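Local coordinates for protein putative Nitroreductase (Anabaena variabilis ATCC 29413, PDB 3EO7) that binds flavin mononucleotide and probably works as an FMN-dependent oxidoreductase of the nitroreductase family, built from two nitroreductase-like halves in one chain, at residues V111-R116 / L162-T167; E158-A163 / P236-L241; D204-L209 / I247-T252; H208-F213 / I232-L237; P372-L377 / G461-R466. All coordinates share one frame; numbering follows the deposited sequence.

Interaction 1: V111-R116 / L162-T167; sequences VYVVSR and LAIIVT
The Tyr112 ring meets strand 162-167 with its edge: near its plane lie Ile165 O and Thr167 OG1, the latter 3.4 Å from Tyr112 CE1, while Thr167 CG2 touches the same corner. The tyrosine and threonine side chains cross at about a right angle, and both hydroxyls, Tyr112 OH and Thr167 OG1, are hydrogen-bonded to Glu229, which ties the two strands together beyond their backbones. On the same face as Tyr112, with CG1 anti to the backbone N (chi1 178°), Val114 CG2 stands beside that N and leans on Ile165 CD1 at 3.7 Å; helices 144-150 and 215-222 pack against this side. The other face carries Val111, Val113, Leu162 and Ile164, with Val111 CG1 4.1 Å from Ile164 CG2 and Val113 CG1 against Leu162 CD1. Between the faces, Tyr112 and Ile165 exchange two backbone hydrogen bonds, each 2.9 Å from N to O, and Val114 pairs likewise with Ala163. Val114 N to Ala163 O is short and nearly straight, 2.7 Å and 172° at the hydrogen. Non-hydrogen-bonded pairs intervene, where Ile164 CA points its hydrogen at Tyr112 O. This is regular antiparallel pairing in the middle of the seven-stranded sheet of the N-terminal nitroreductase-like half.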
# COMPACT_ATOMS: atom_id res chain seq x y z
N VAL A 111 4.13 2.21 -12.51
CA VAL A 111 3.03 1.41 -13.01
C VAL A 111 3.24 1.06 -14.46
O VAL A 111 3.44 1.94 -15.31
CB VAL A 111 1.69 2.16 -12.82
CG1 VAL A 111 0.52 1.40 -13.54
CG2 VAL A 111 1.38 2.37 -11.30
N TYR A 112 3.16 -0.24 -14.73
CA TYR A 112 3.22 -0.76 -16.08
C TYR A 112 1.92 -1.47 -16.42
O TYR A 112 1.27 -2.01 -15.55
CB TYR A 112 4.35 -1.77 -16.22
CG TYR A 112 5.70 -1.16 -16.01
CD1 TYR A 112 6.22 -1.01 -14.74
CD2 TYR A 112 6.45 -0.73 -17.09
CE1 TYR A 112 7.46 -0.41 -14.53
CE2 TYR A 112 7.69 -0.13 -16.91
CZ TYR A 112 8.20 0.01 -15.64
OH TYR A 112 9.43 0.59 -15.49
N VAL A 113 1.57 -1.47 -17.70
CA VAL A 113 0.47 -2.28 -18.19
C VAL A 113 1.06 -3.27 -19.20
O VAL A 113 1.82 -2.89 -20.12
CB VAL A 113 -0.63 -1.45 -18.88
CG1 VAL A 113 -1.67 -2.36 -19.53
CG2 VAL A 113 -1.32 -0.50 -17.88
N VAL A 114 0.69 -4.53 -19.02
CA VAL A 114 1.10 -5.62 -19.92
C VAL A 114 -0.14 -6.05 -20.69
O VAL A 114 -1.17 -6.33 -20.09
CB VAL A 114 1.73 -6.80 -19.18
CG1 VAL A 114 2.09 -7.93 -20.17
CG2 VAL A 114 2.95 -6.35 -18.42
N SER A 115 -0.04 -6.07 -22.02
CA SER A 115 -1.18 -6.48 -22.85
C SER A 115 -0.97 -7.83 -23.49
O SER A 115 0.06 -8.10 -24.13
CB SER A 115 -1.43 -5.45 -23.94
OG SER A 115 -2.48 -5.90 -24.82
N ARG A 116 -1.98 -8.67 -23.39
CA ARG A 116 -2.00 -9.95 -24.07
C ARG A 116 -2.17 -9.76 -25.58
O ARG A 116 -1.87 -10.67 -26.36
CB ARG A 116 -3.15 -10.78 -23.53
CG ARG A 116 -3.08 -12.26 -23.94
CD ARG A 116 -4.07 -13.02 -23.08
NE ARG A 116 -3.89 -14.46 -23.24
CZ ARG A 116 -4.49 -15.37 -22.49
NH1 ARG A 116 -5.31 -15.00 -21.53
NH2 ARG A 116 -4.25 -16.66 -22.67
N LEU A 162 -5.09 -8.15 -19.83
CA LEU A 162 -4.11 -7.16 -19.44
C LEU A 162 -3.82 -7.29 -17.95
O LEU A 162 -4.60 -7.82 -17.19
CB LEU A 162 -4.53 -5.74 -19.80
CG LEU A 162 -5.61 -5.00 -19.02
CD1 LEU A 162 -5.62 -3.55 -19.51
CD2 LEU A 162 -6.95 -5.66 -19.20
N ALA A 163 -2.67 -6.77 -17.57
CA ALA A 163 -2.21 -6.79 -16.20
C ALA A 163 -1.44 -5.52 -15.91
O ALA A 163 -0.78 -4.94 -16.79
CB ALA A 163 -1.26 -8.00 -15.94
N ILE A 164 -1.55 -5.08 -14.67
CA ILE A 164 -0.68 -4.04 -14.18
C ILE A 164 0.48 -4.76 -13.49
O ILE A 164 0.30 -5.78 -12.84
CB ILE A 164 -1.41 -3.13 -13.15
CG1 ILE A 164 -2.26 -2.11 -13.92
CG2 ILE A 164 -0.41 -2.34 -12.28
CD1 ILE A 164 -3.22 -1.24 -13.01
N ILE A 165 1.68 -4.21 -13.63
CA ILE A 165 2.79 -4.64 -12.81
C ILE A 165 3.28 -3.38 -12.13
O ILE A 165 3.48 -2.34 -12.79
CB ILE A 165 3.92 -5.35 -13.59
CG1 ILE A 165 3.36 -6.58 -14.33
CG2 ILE A 165 5.07 -5.69 -12.61
CD1 ILE A 165 4.42 -7.34 -15.17
N VAL A 166 3.49 -3.47 -10.81
CA VAL A 166 4.00 -2.35 -10.03
C VAL A 166 5.42 -2.69 -9.64
O VAL A 166 5.68 -3.75 -9.05
CB VAL A 166 3.21 -2.04 -8.76
CG1 VAL A 166 3.80 -0.78 -8.04
CG2 VAL A 166 1.76 -1.80 -9.09
N THR A 167 6.34 -1.80 -10.01
CA THR A 167 7.72 -1.95 -9.62
C THR A 167 8.09 -0.80 -8.67
O THR A 167 7.32 0.18 -8.51
CB THR A 167 8.65 -1.81 -10.83
OG1 THR A 167 8.61 -0.46 -11.32
CG2 THR A 167 8.33 -2.83 -11.93

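Interaction 2: E158-A163 / P236-L241; sequences ESTQLA and PLADLL
Thr160 holds CG2 beside its own backbone N and OG1 between that N and the carbonyl carbon (chi1 56°), which lays the methyl on Ala238 and sets the hydroxyl oxygen over Pro236. Leu162 CG takes the same cramped place between N and carbonyl carbon (chi1 74°), swinging the isobutyl group over to Leu237. There Leu162 CD2 packs 4.1 Å from Leu237 CB, and Leu162 CG lies just as near Leu237 CD1. Thr160 OG1 approaches Pro236 CB to 3.5 Å, while its polar partner is Ala156 O in the preceding helix 155-159; Thr160 CG2 sits 4.0 Å from Ala238 CB. One direct bond joins the backbones, Leu237 N to Leu162 O, 2.9 Å and practically straight at 177°. Ala163 and Pro236 form the adjoining non-hydrogen-bonded pair, their CA atoms only 3.8 Å apart, with Ala163 CB resting on Pro236 CA. An alanine in place of Leu162 would take away the branch covering Leu237 and would probably open a gap beside Leu237 CB and CD1. Just before strand 162-169 begins, direct pairing gives way to a water that accepts from Gln161 N and donates to Leu237 O. With one direct backbone bond and one water bridge, this end of the pairing leans on close apolar contact.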
# COMPACT_ATOMS: atom_id res chain seq x y z
N GLU A 158 -4.79 -16.68 -17.13
CA GLU A 158 -5.37 -17.41 -18.23
C GLU A 158 -6.67 -16.75 -18.76
O GLU A 158 -6.93 -16.79 -19.95
CB GLU A 158 -5.56 -18.87 -17.82
CG GLU A 158 -5.66 -19.82 -19.06
CD GLU A 158 -4.33 -19.91 -19.87
OE1 GLU A 158 -3.38 -20.58 -19.41
OE2 GLU A 158 -4.26 -19.34 -20.98
N SER A 159 -7.44 -16.12 -17.87
CA SER A 159 -8.74 -15.52 -18.16
C SER A 159 -8.68 -14.06 -18.64
O SER A 159 -9.58 -13.56 -19.33
CB SER A 159 -9.58 -15.50 -16.85
OG SER A 159 -9.09 -16.44 -15.88
N THR A 160 -7.59 -13.41 -18.32
CA THR A 160 -7.45 -11.98 -18.53
C THR A 160 -6.63 -11.60 -19.76
O THR A 160 -5.94 -12.44 -20.34
CB THR A 160 -6.87 -11.34 -17.25
OG1 THR A 160 -5.62 -11.98 -16.93
CG2 THR A 160 -7.87 -11.49 -16.08
N GLN A 161 -6.74 -10.32 -20.12
CA GLN A 161 -6.13 -9.77 -21.32
C GLN A 161 -5.12 -8.64 -21.06
O GLN A 161 -4.44 -8.19 -21.99
CB GLN A 161 -7.26 -9.21 -22.21
CG GLN A 161 -8.32 -10.25 -22.51
CD GLN A 161 -7.79 -11.31 -23.43
OE1 GLN A 161 -7.06 -11.00 -24.38
NE2 GLN A 161 -8.15 -12.58 -23.18
N LEU A 162 -5.09 -8.15 -19.83
CA LEU A 162 -4.11 -7.16 -19.44
C LEU A 162 -3.82 -7.29 -17.95
O LEU A 162 -4.60 -7.82 -17.19
CB LEU A 162 -4.53 -5.74 -19.80
CG LEU A 162 -5.61 -5.00 -19.02
CD1 LEU A 162 -5.62 -3.55 -19.51
CD2 LEU A 162 -6.95 -5.66 -19.20
N ALA A 163 -2.67 -6.77 -17.57
CA ALA A 163 -2.21 -6.79 -16.20
C ALA A 163 -1.44 -5.52 -15.91
O ALA A 163 -0.78 -4.94 -16.79
CB ALA A 163 -1.26 -8.00 -15.94
N PRO A 236 -3.12 -9.07 -12.74
CA PRO A 236 -4.05 -9.18 -13.84
C PRO A 236 -5.33 -8.41 -13.54
O PRO A 236 -5.81 -8.40 -12.39
CB PRO A 236 -4.37 -10.69 -13.92
CG PRO A 236 -3.26 -11.33 -13.25
CD PRO A 236 -2.68 -10.39 -12.25
N LEU A 237 -5.86 -7.74 -14.56
CA LEU A 237 -7.07 -6.96 -14.45
C LEU A 237 -8.23 -7.69 -15.12
O LEU A 237 -8.27 -7.79 -16.35
CB LEU A 237 -6.88 -5.60 -15.09
CG LEU A 237 -5.85 -4.69 -14.44
CD1 LEU A 237 -5.81 -3.35 -15.22
CD2 LEU A 237 -6.10 -4.48 -12.95
N ALA A 238 -9.15 -8.19 -14.30
CA ALA A 238 -10.32 -8.94 -14.79
C ALA A 238 -11.46 -7.99 -15.08
O ALA A 238 -11.89 -7.26 -14.17
CB ALA A 238 -10.77 -9.95 -13.74
N ASP A 239 -11.98 -8.06 -16.30
CA ASP A 239 -13.07 -7.23 -16.75
C ASP A 239 -14.39 -7.86 -16.29
O ASP A 239 -14.84 -8.85 -16.85
CB ASP A 239 -13.04 -7.14 -18.26
CG ASP A 239 -14.10 -6.22 -18.81
OD1 ASP A 239 -15.02 -5.82 -18.07
OD2 ASP A 239 -14.02 -5.93 -20.03
N LEU A 240 -14.98 -7.28 -15.26
CA LEU A 240 -16.20 -7.83 -14.69
C LEU A 240 -17.42 -7.73 -15.62
O LEU A 240 -18.45 -8.35 -15.37
CB LEU A 240 -16.47 -7.20 -13.31
CG LEU A 240 -15.41 -7.42 -12.24
CD1 LEU A 240 -15.85 -6.69 -10.98
CD2 LEU A 240 -15.12 -8.92 -11.95
N LEU A 241 -17.30 -6.99 -16.71
CA LEU A 241 -18.37 -6.94 -17.70
C LEU A 241 -18.31 -8.17 -18.61
O LEU A 241 -19.22 -8.42 -19.39
CB LEU A 241 -18.31 -5.65 -18.49
CG LEU A 241 -18.40 -4.40 -17.62
CD1 LEU A 241 -18.40 -3.20 -18.54
CD2 LEU A 241 -19.61 -4.43 -16.70
O HOH W 1 -8.71 -8.66 -18.81

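Interaction 3: D204-L209 / I247-T252; sequences DYRPHL and ISPGCT
His208 is the tight point: its ring is sandwiched, with Ile247 over one face and the guanidinium of Arg206 coming edge-on to the other, NH1 over the ring centre and 3.4 Å above the plane. Ile247 CG1 comes to 3.4 Å of His208 CE1, and its CD1 methyl makes a CH-pi contact 4.0 Å from the ring centroid. Arg206, extended from CG to NE with CG anti to the backbone N (chi1 -176°), offers one guanidinium face to Pro249, whose CG sits 3.6 Å from Arg206 NH2; Asp369 and Asp373 hold the same group by salt bridges. The segment 204-209 contains the outermost strand, 205-207, of the seven-stranded sheet, and 247-252 is an irregular loop that runs beside the strand's end and the residues after it. The two segments share no direct hydrogen bond. On the looser side, towards the exposed Ser248, Pro249 and Gly250, two waters join His208 ND1 to Gly250 N and to Ser248 O; another, near Ile247, sits 2.9 Å from His208 NE2. A leucine in place of His208 is likely to leave these waters without their ring-nitrogen partners and to take away the ring face that Arg206 NH1 meets. Further along, Thr252 CA brings its hydrogen to Leu209 O at 3.2 Å, and Thr252 OG1 binds Tyr374 O.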
# COMPACT_ATOMS: atom_id res chain seq x y z
N ASP A 204 -15.51 -1.27 -13.17
CA ASP A 204 -15.95 -2.66 -13.40
C ASP A 204 -14.83 -3.65 -13.72
O ASP A 204 -14.98 -4.53 -14.56
CB ASP A 204 -17.06 -2.71 -14.45
CG ASP A 204 -18.28 -1.97 -14.02
OD1 ASP A 204 -18.78 -2.23 -12.91
OD2 ASP A 204 -18.75 -1.14 -14.80
N TYR A 205 -13.71 -3.45 -13.04
CA TYR A 205 -12.55 -4.34 -13.11
C TYR A 205 -12.32 -4.89 -11.71
O TYR A 205 -12.78 -4.31 -10.71
CB TYR A 205 -11.29 -3.60 -13.55
CG TYR A 205 -11.09 -3.59 -15.04
CD1 TYR A 205 -10.54 -4.70 -15.66
CD2 TYR A 205 -11.45 -2.52 -15.83
CE1 TYR A 205 -10.34 -4.75 -17.01
CE2 TYR A 205 -11.24 -2.56 -17.21
CZ TYR A 205 -10.68 -3.68 -17.78
OH TYR A 205 -10.46 -3.80 -19.13
N ARG A 206 -11.64 -6.03 -11.66
CA ARG A 206 -11.15 -6.60 -10.39
C ARG A 206 -9.69 -7.00 -10.60
O ARG A 206 -9.37 -7.82 -11.49
CB ARG A 206 -11.94 -7.80 -9.91
CG ARG A 206 -11.41 -8.26 -8.53
CD ARG A 206 -11.98 -9.57 -8.11
NE ARG A 206 -11.73 -9.79 -6.68
CZ ARG A 206 -10.63 -10.31 -6.15
NH1 ARG A 206 -9.59 -10.69 -6.90
NH2 ARG A 206 -10.57 -10.45 -4.84
N PRO A 207 -8.79 -6.45 -9.79
CA PRO A 207 -7.40 -6.89 -9.90
C PRO A 207 -7.24 -8.18 -9.10
O PRO A 207 -7.94 -8.37 -8.10
CB PRO A 207 -6.62 -5.75 -9.22
CG PRO A 207 -7.60 -5.11 -8.28
CD PRO A 207 -8.99 -5.43 -8.76
N HIS A 208 -6.38 -9.06 -9.58
CA HIS A 208 -6.00 -10.28 -8.91
C HIS A 208 -4.55 -10.11 -8.52
O HIS A 208 -3.67 -9.99 -9.38
CB HIS A 208 -6.21 -11.45 -9.82
CG HIS A 208 -7.66 -11.77 -10.00
ND1 HIS A 208 -8.27 -12.83 -9.35
CD2 HIS A 208 -8.63 -11.15 -10.71
CE1 HIS A 208 -9.55 -12.84 -9.67
NE2 HIS A 208 -9.80 -11.83 -10.50
N LEU A 209 -4.32 -10.05 -7.22
CA LEU A 209 -3.01 -9.76 -6.69
C LEU A 209 -2.11 -10.99 -6.74
O LEU A 209 -2.51 -12.07 -6.27
CB LEU A 209 -3.15 -9.31 -5.26
CG LEU A 209 -1.89 -8.84 -4.55
CD1 LEU A 209 -1.27 -7.63 -5.28
CD2 LEU A 209 -2.27 -8.48 -3.03
N ILE A 247 -13.84 -14.49 -12.10
CA ILE A 247 -13.18 -15.69 -11.58
C ILE A 247 -12.92 -15.60 -10.11
O ILE A 247 -12.88 -14.52 -9.51
CB ILE A 247 -11.84 -15.96 -12.32
CG1 ILE A 247 -10.85 -14.82 -12.12
CG2 ILE A 247 -12.10 -16.21 -13.82
CD1 ILE A 247 -9.47 -15.09 -12.68
N SER A 248 -12.70 -16.76 -9.51
CA SER A 248 -12.41 -16.83 -8.10
C SER A 248 -11.09 -16.16 -7.74
O SER A 248 -10.12 -16.30 -8.47
CB SER A 248 -12.31 -18.31 -7.71
OG SER A 248 -11.72 -18.47 -6.45
N PRO A 249 -11.06 -15.46 -6.59
CA PRO A 249 -9.74 -15.00 -6.13
C PRO A 249 -8.80 -16.19 -5.95
O PRO A 249 -9.26 -17.31 -5.68
CB PRO A 249 -10.03 -14.35 -4.79
CG PRO A 249 -11.50 -13.93 -4.89
CD PRO A 249 -12.15 -15.04 -5.69
N GLY A 250 -7.52 -15.96 -6.11
CA GLY A 250 -6.53 -17.04 -6.11
C GLY A 250 -5.42 -16.89 -5.11
O GLY A 250 -5.58 -16.25 -4.11
N CYS A 251 -4.29 -17.53 -5.40
CA CYS A 251 -3.16 -17.50 -4.48
C CYS A 251 -2.45 -16.18 -4.64
O CYS A 251 -1.78 -15.97 -5.64
CB CYS A 251 -2.22 -18.64 -4.85
SG CYS A 251 -0.74 -18.75 -3.83
N THR A 252 -2.58 -15.30 -3.66
CA THR A 252 -1.98 -13.98 -3.78
C THR A 252 -0.53 -13.89 -3.36
O THR A 252 0.11 -12.87 -3.57
CB THR A 252 -2.78 -12.99 -2.90
OG1 THR A 252 -2.73 -13.46 -1.55
CG2 THR A 252 -4.25 -12.91 -3.34
O HOH W 2 -12.49 -11.36 -11.34
O HOH W 3 -6.89 -13.32 -6.83
O HOH W 4 -7.29 -15.60 -9.24

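Interaction 4: H208-F213 / I232-L237; sequences HLIGGF and IAVLPL
Ile210 reaches strand 232-237 along its CB-CG1-CD1 branch: CB lies 3.3 Å from Val234 O and 4.1 Å from Val234 CB, CG1 is near both Val234 O and Pro236 CD, and the terminal CD1 ends on the proline ring, 3.6 Å from Pro236 CD. CG1 stands beside the backbone N (chi1 -54°), and the extended chi2 carries CD1 across that ring at about a right angle. Beneath it the backbones pair: Ile210 N gives its hydrogen to Val234 O at 2.8 Å, and Val234 N returns a bond to Ile210 O. His208 N reaches Pro236 O in the same way. Only Ile210 and Val234 form a true antiparallel bridge, so 208-213 is a loop that continues edge pairing with strand 229-239 beyond strand 205-207; the strand itself carries a classic beta bulge, where Ile232 and Ala233 both face Val166. Opposite Ile210, Leu209 CD1 packs 3.8 Å from Leu235 CD2, these two side chains lying side by side and pointing the same way toward Leu193 of helix 181-202. Phe213 folds back over the strand: Val234 CG2 lies over its face, 4.2 Å from the centroid, Ile232 CA meets its edge, and Arg451 adds a cation-pi contact. A water donates to Ile232 O and, weakly, to Gly211 O.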
# COMPACT_ATOMS: atom_id res chain seq x y z
N HIS A 208 -6.38 -9.06 -9.58
CA HIS A 208 -6.00 -10.28 -8.91
C HIS A 208 -4.55 -10.11 -8.52
O HIS A 208 -3.67 -9.99 -9.38
CB HIS A 208 -6.21 -11.45 -9.82
CG HIS A 208 -7.66 -11.77 -10.00
ND1 HIS A 208 -8.27 -12.83 -9.35
CD2 HIS A 208 -8.63 -11.15 -10.71
CE1 HIS A 208 -9.55 -12.84 -9.67
NE2 HIS A 208 -9.80 -11.83 -10.50
N LEU A 209 -4.32 -10.05 -7.22
CA LEU A 209 -3.01 -9.76 -6.69
C LEU A 209 -2.11 -10.99 -6.74
O LEU A 209 -2.51 -12.07 -6.27
CB LEU A 209 -3.15 -9.31 -5.26
CG LEU A 209 -1.89 -8.84 -4.55
CD1 LEU A 209 -1.27 -7.63 -5.28
CD2 LEU A 209 -2.27 -8.48 -3.03
N ILE A 210 -0.94 -10.81 -7.34
CA ILE A 210 0.07 -11.86 -7.46
C ILE A 210 1.40 -11.35 -6.87
O ILE A 210 2.15 -10.60 -7.49
CB ILE A 210 0.30 -12.36 -8.93
CG1 ILE A 210 -1.02 -12.80 -9.58
CG2 ILE A 210 1.36 -13.48 -8.98
CD1 ILE A 210 -0.88 -13.28 -11.04
N GLY A 211 1.68 -11.78 -5.64
CA GLY A 211 2.93 -11.47 -5.00
C GLY A 211 4.00 -12.52 -5.19
O GLY A 211 5.18 -12.23 -4.94
N GLY A 212 3.58 -13.73 -5.53
CA GLY A 212 4.42 -14.88 -5.78
C GLY A 212 4.78 -15.04 -7.24
O GLY A 212 3.98 -15.50 -8.07
N PHE A 213 5.98 -14.60 -7.59
CA PHE A 213 6.46 -14.66 -8.97
C PHE A 213 7.99 -14.72 -8.95
O PHE A 213 8.60 -14.36 -7.95
CB PHE A 213 5.95 -13.46 -9.79
CG PHE A 213 6.28 -12.12 -9.17
CD1 PHE A 213 7.55 -11.58 -9.27
CD2 PHE A 213 5.32 -11.41 -8.48
CE1 PHE A 213 7.85 -10.36 -8.68
CE2 PHE A 213 5.59 -10.19 -7.88
CZ PHE A 213 6.86 -9.65 -7.99
N ILE A 232 7.31 -5.69 -7.63
CA ILE A 232 6.88 -6.20 -6.33
C ILE A 232 5.41 -6.67 -6.29
O ILE A 232 4.99 -7.29 -5.32
CB ILE A 232 7.28 -5.30 -5.14
CG1 ILE A 232 6.77 -3.88 -5.34
CG2 ILE A 232 8.82 -5.35 -4.94
CD1 ILE A 232 7.06 -2.92 -4.16
N ALA A 233 4.64 -6.38 -7.33
CA ALA A 233 3.29 -6.87 -7.44
C ALA A 233 2.89 -6.98 -8.92
O ALA A 233 3.14 -6.07 -9.70
CB ALA A 233 2.26 -5.98 -6.68
N VAL A 234 2.27 -8.11 -9.26
CA VAL A 234 1.71 -8.40 -10.58
C VAL A 234 0.19 -8.50 -10.36
O VAL A 234 -0.26 -9.20 -9.47
CB VAL A 234 2.30 -9.67 -11.22
CG1 VAL A 234 1.57 -10.02 -12.54
CG2 VAL A 234 3.84 -9.49 -11.47
N LEU A 235 -0.57 -7.79 -11.18
CA LEU A 235 -2.02 -7.72 -11.03
C LEU A 235 -2.79 -7.84 -12.34
O LEU A 235 -3.09 -6.84 -12.98
CB LEU A 235 -2.46 -6.43 -10.28
CG LEU A 235 -1.82 -6.11 -8.93
CD1 LEU A 235 -0.67 -5.15 -9.06
CD2 LEU A 235 -2.87 -5.50 -7.98
N PRO A 236 -3.12 -9.07 -12.74
CA PRO A 236 -4.05 -9.18 -13.84
C PRO A 236 -5.33 -8.41 -13.54
O PRO A 236 -5.81 -8.40 -12.39
CB PRO A 236 -4.37 -10.69 -13.92
CG PRO A 236 -3.26 -11.33 -13.25
CD PRO A 236 -2.68 -10.39 -12.25
N LEU A 237 -5.86 -7.74 -14.56
CA LEU A 237 -7.07 -6.96 -14.45
C LEU A 237 -8.23 -7.69 -15.12
O LEU A 237 -8.27 -7.79 -16.35
CB LEU A 237 -6.88 -5.60 -15.09
CG LEU A 237 -5.85 -4.69 -14.44
CD1 LEU A 237 -5.81 -3.35 -15.22
CD2 LEU A 237 -6.10 -4.48 -12.95
O HOH W 5 6.71 -9.26 -4.32

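Interaction 5: P372-L377 / G461-R466; sequences PDYFDL and GHLGQR
Tyr374 and His462 form an offset stack, their centroids 3.8 Å apart and their planes 16° from parallel. The closest approach is Tyr374 CE2 to His462 CG, 3.2 Å, and His462 ND1 lies over the rim of the tyrosine face. Leu377 CD1 covers the centre of the opposite face, so the phenol ring is held flat between histidine and leucine. Its hydroxyl end runs on to the helix side chains, with Tyr374 OH 3.3 Å from Arg466 CD and 3.5 Å from Leu463 CD2. Leu377 CD2 also packs on Leu463 CD1 at 3.9 Å. His462 projects from the helix with CG anti to its backbone N (chi1 -178°), which brings CE1 in line with Asp373 O, met at the ring edge at 3.2 Å. In the next shell, Glu197 receives a hydrogen bond from His462 NE2 and a salt bridge from Arg466 NH1, fixing the rotation of the histidine; the Arg466 chain, bent at chi3 (71°), also reaches Phe356 O. Pro372 CG lies beside Arg466 NH1. Asp373 turns the other way, to Arg206. Thus the loop before strand 381-390 rests on helix 452-473, with helix 181-202 beside Pro372 and Arg466, helix 347-358 beside Leu463, and the flavin about 11 Å from the His462 side chain.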
# COMPACT_ATOMS: atom_id res chain seq x y z
N PRO A 372 -11.47 -7.86 -1.28
CA PRO A 372 -10.38 -7.50 -2.18
C PRO A 372 -9.12 -8.26 -1.78
O PRO A 372 -8.95 -8.64 -0.61
CB PRO A 372 -10.20 -5.99 -1.94
CG PRO A 372 -10.95 -5.69 -0.70
CD PRO A 372 -11.86 -6.76 -0.39
N ASP A 373 -8.24 -8.51 -2.74
CA ASP A 373 -7.06 -9.26 -2.46
C ASP A 373 -6.05 -8.45 -1.64
O ASP A 373 -5.76 -7.27 -1.93
CB ASP A 373 -6.33 -9.66 -3.75
CG ASP A 373 -7.07 -10.68 -4.56
OD1 ASP A 373 -8.01 -11.36 -4.06
OD2 ASP A 373 -6.66 -10.88 -5.71
N TYR A 374 -5.49 -9.15 -0.65
CA TYR A 374 -4.31 -8.76 0.10
C TYR A 374 -3.36 -9.95 -0.02
O TYR A 374 -3.75 -11.04 -0.41
CB TYR A 374 -4.64 -8.54 1.57
CG TYR A 374 -5.45 -7.28 1.81
CD1 TYR A 374 -6.83 -7.27 1.63
CD2 TYR A 374 -4.86 -6.10 2.24
CE1 TYR A 374 -7.58 -6.11 1.87
CE2 TYR A 374 -5.61 -4.95 2.47
CZ TYR A 374 -6.96 -4.97 2.28
OH TYR A 374 -7.71 -3.84 2.50
N PHE A 375 -2.12 -9.77 0.42
CA PHE A 375 -1.16 -10.87 0.43
C PHE A 375 -1.52 -11.82 1.56
O PHE A 375 -1.80 -13.01 1.32
CB PHE A 375 0.28 -10.34 0.51
CG PHE A 375 0.65 -9.53 -0.67
CD1 PHE A 375 0.83 -10.14 -1.90
CD2 PHE A 375 0.82 -8.15 -0.59
CE1 PHE A 375 1.14 -9.40 -3.02
CE2 PHE A 375 1.12 -7.41 -1.70
CZ PHE A 375 1.31 -8.04 -2.92
N ASP A 376 -1.55 -11.32 2.80
CA ASP A 376 -2.05 -12.13 3.91
C ASP A 376 -2.35 -11.29 5.13
O ASP A 376 -1.48 -11.06 5.97
CB ASP A 376 -1.07 -13.27 4.26
CG ASP A 376 -1.72 -14.31 5.18
OD1 ASP A 376 -2.80 -14.04 5.71
OD2 ASP A 376 -1.14 -15.39 5.36
N LEU A 377 -3.59 -10.85 5.25
CA LEU A 377 -4.02 -10.05 6.42
C LEU A 377 -3.99 -10.80 7.72
O LEU A 377 -3.94 -10.18 8.81
CB LEU A 377 -5.38 -9.44 6.18
CG LEU A 377 -5.43 -8.23 5.26
CD1 LEU A 377 -6.82 -7.63 5.32
CD2 LEU A 377 -4.38 -7.20 5.67
N GLY A 461 0.06 -0.75 3.90
CA GLY A 461 -0.21 0.42 3.06
C GLY A 461 -1.57 0.36 2.40
O GLY A 461 -2.24 1.38 2.23
N HIS A 462 -2.00 -0.84 2.01
CA HIS A 462 -3.30 -1.06 1.39
C HIS A 462 -4.41 -0.71 2.43
O HIS A 462 -5.31 0.08 2.15
CB HIS A 462 -3.37 -2.50 0.87
CG HIS A 462 -4.64 -2.88 0.16
ND1 HIS A 462 -4.73 -4.07 -0.55
CD2 HIS A 462 -5.85 -2.28 0.04
CE1 HIS A 462 -5.95 -4.18 -1.05
NE2 HIS A 462 -6.64 -3.11 -0.72
N LEU A 463 -4.32 -1.27 3.63
CA LEU A 463 -5.23 -0.89 4.72
C LEU A 463 -5.16 0.63 4.93
O LEU A 463 -6.20 1.29 5.06
CB LEU A 463 -4.87 -1.64 6.01
CG LEU A 463 -5.10 -3.15 6.03
CD1 LEU A 463 -4.54 -3.72 7.35
CD2 LEU A 463 -6.62 -3.49 5.85
N GLY A 464 -3.95 1.16 5.00
CA GLY A 464 -3.75 2.59 5.18
C GLY A 464 -4.51 3.42 4.15
O GLY A 464 -5.13 4.42 4.47
N GLN A 465 -4.50 2.99 2.89
CA GLN A 465 -5.15 3.82 1.88
C GLN A 465 -6.66 3.84 2.09
O GLN A 465 -7.30 4.86 1.87
CB GLN A 465 -4.79 3.37 0.47
CG GLN A 465 -5.30 4.30 -0.61
CD GLN A 465 -4.68 5.71 -0.61
OE1 GLN A 465 -3.81 6.02 0.19
NE2 GLN A 465 -5.12 6.56 -1.54
N ARG A 466 -7.22 2.70 2.50
CA ARG A 466 -8.65 2.65 2.76
C ARG A 466 -8.98 3.59 3.91
O ARG A 466 -9.96 4.30 3.87
CB ARG A 466 -9.11 1.22 3.04
CG ARG A 466 -8.98 0.28 1.83
CD ARG A 466 -9.53 -1.11 2.14
NE ARG A 466 -11.00 -1.15 2.24
CZ ARG A 466 -11.82 -1.55 1.27
NH1 ARG A 466 -11.33 -1.91 0.11
NH2 ARG A 466 -13.13 -1.57 1.44

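Interactions 1, 2 and 4 are buried and belong to one sheet: strand 162-169 serves interactions 1 and 2, strand 229-239 serves 2 and 4, and Ile164 O to Leu235 N links 1 with 4. Their chemistry is backbone pairing with aliphatic packing, most regular in interaction 1 and reduced to one direct bond plus a water in interaction 2. Interaction 3, at the sheet's outer strand, is partly exposed and relies on ring and guanidinium faces and waters. Interaction 5, also partly buried, stacks aromatic rings in the second nitroreductase-like half. Among the places where the halves meet, Asp373 of interaction 5 binds Arg206 of interaction 3 and the shared Leu209 N, and Thr252 OG1 bonds Tyr374 O.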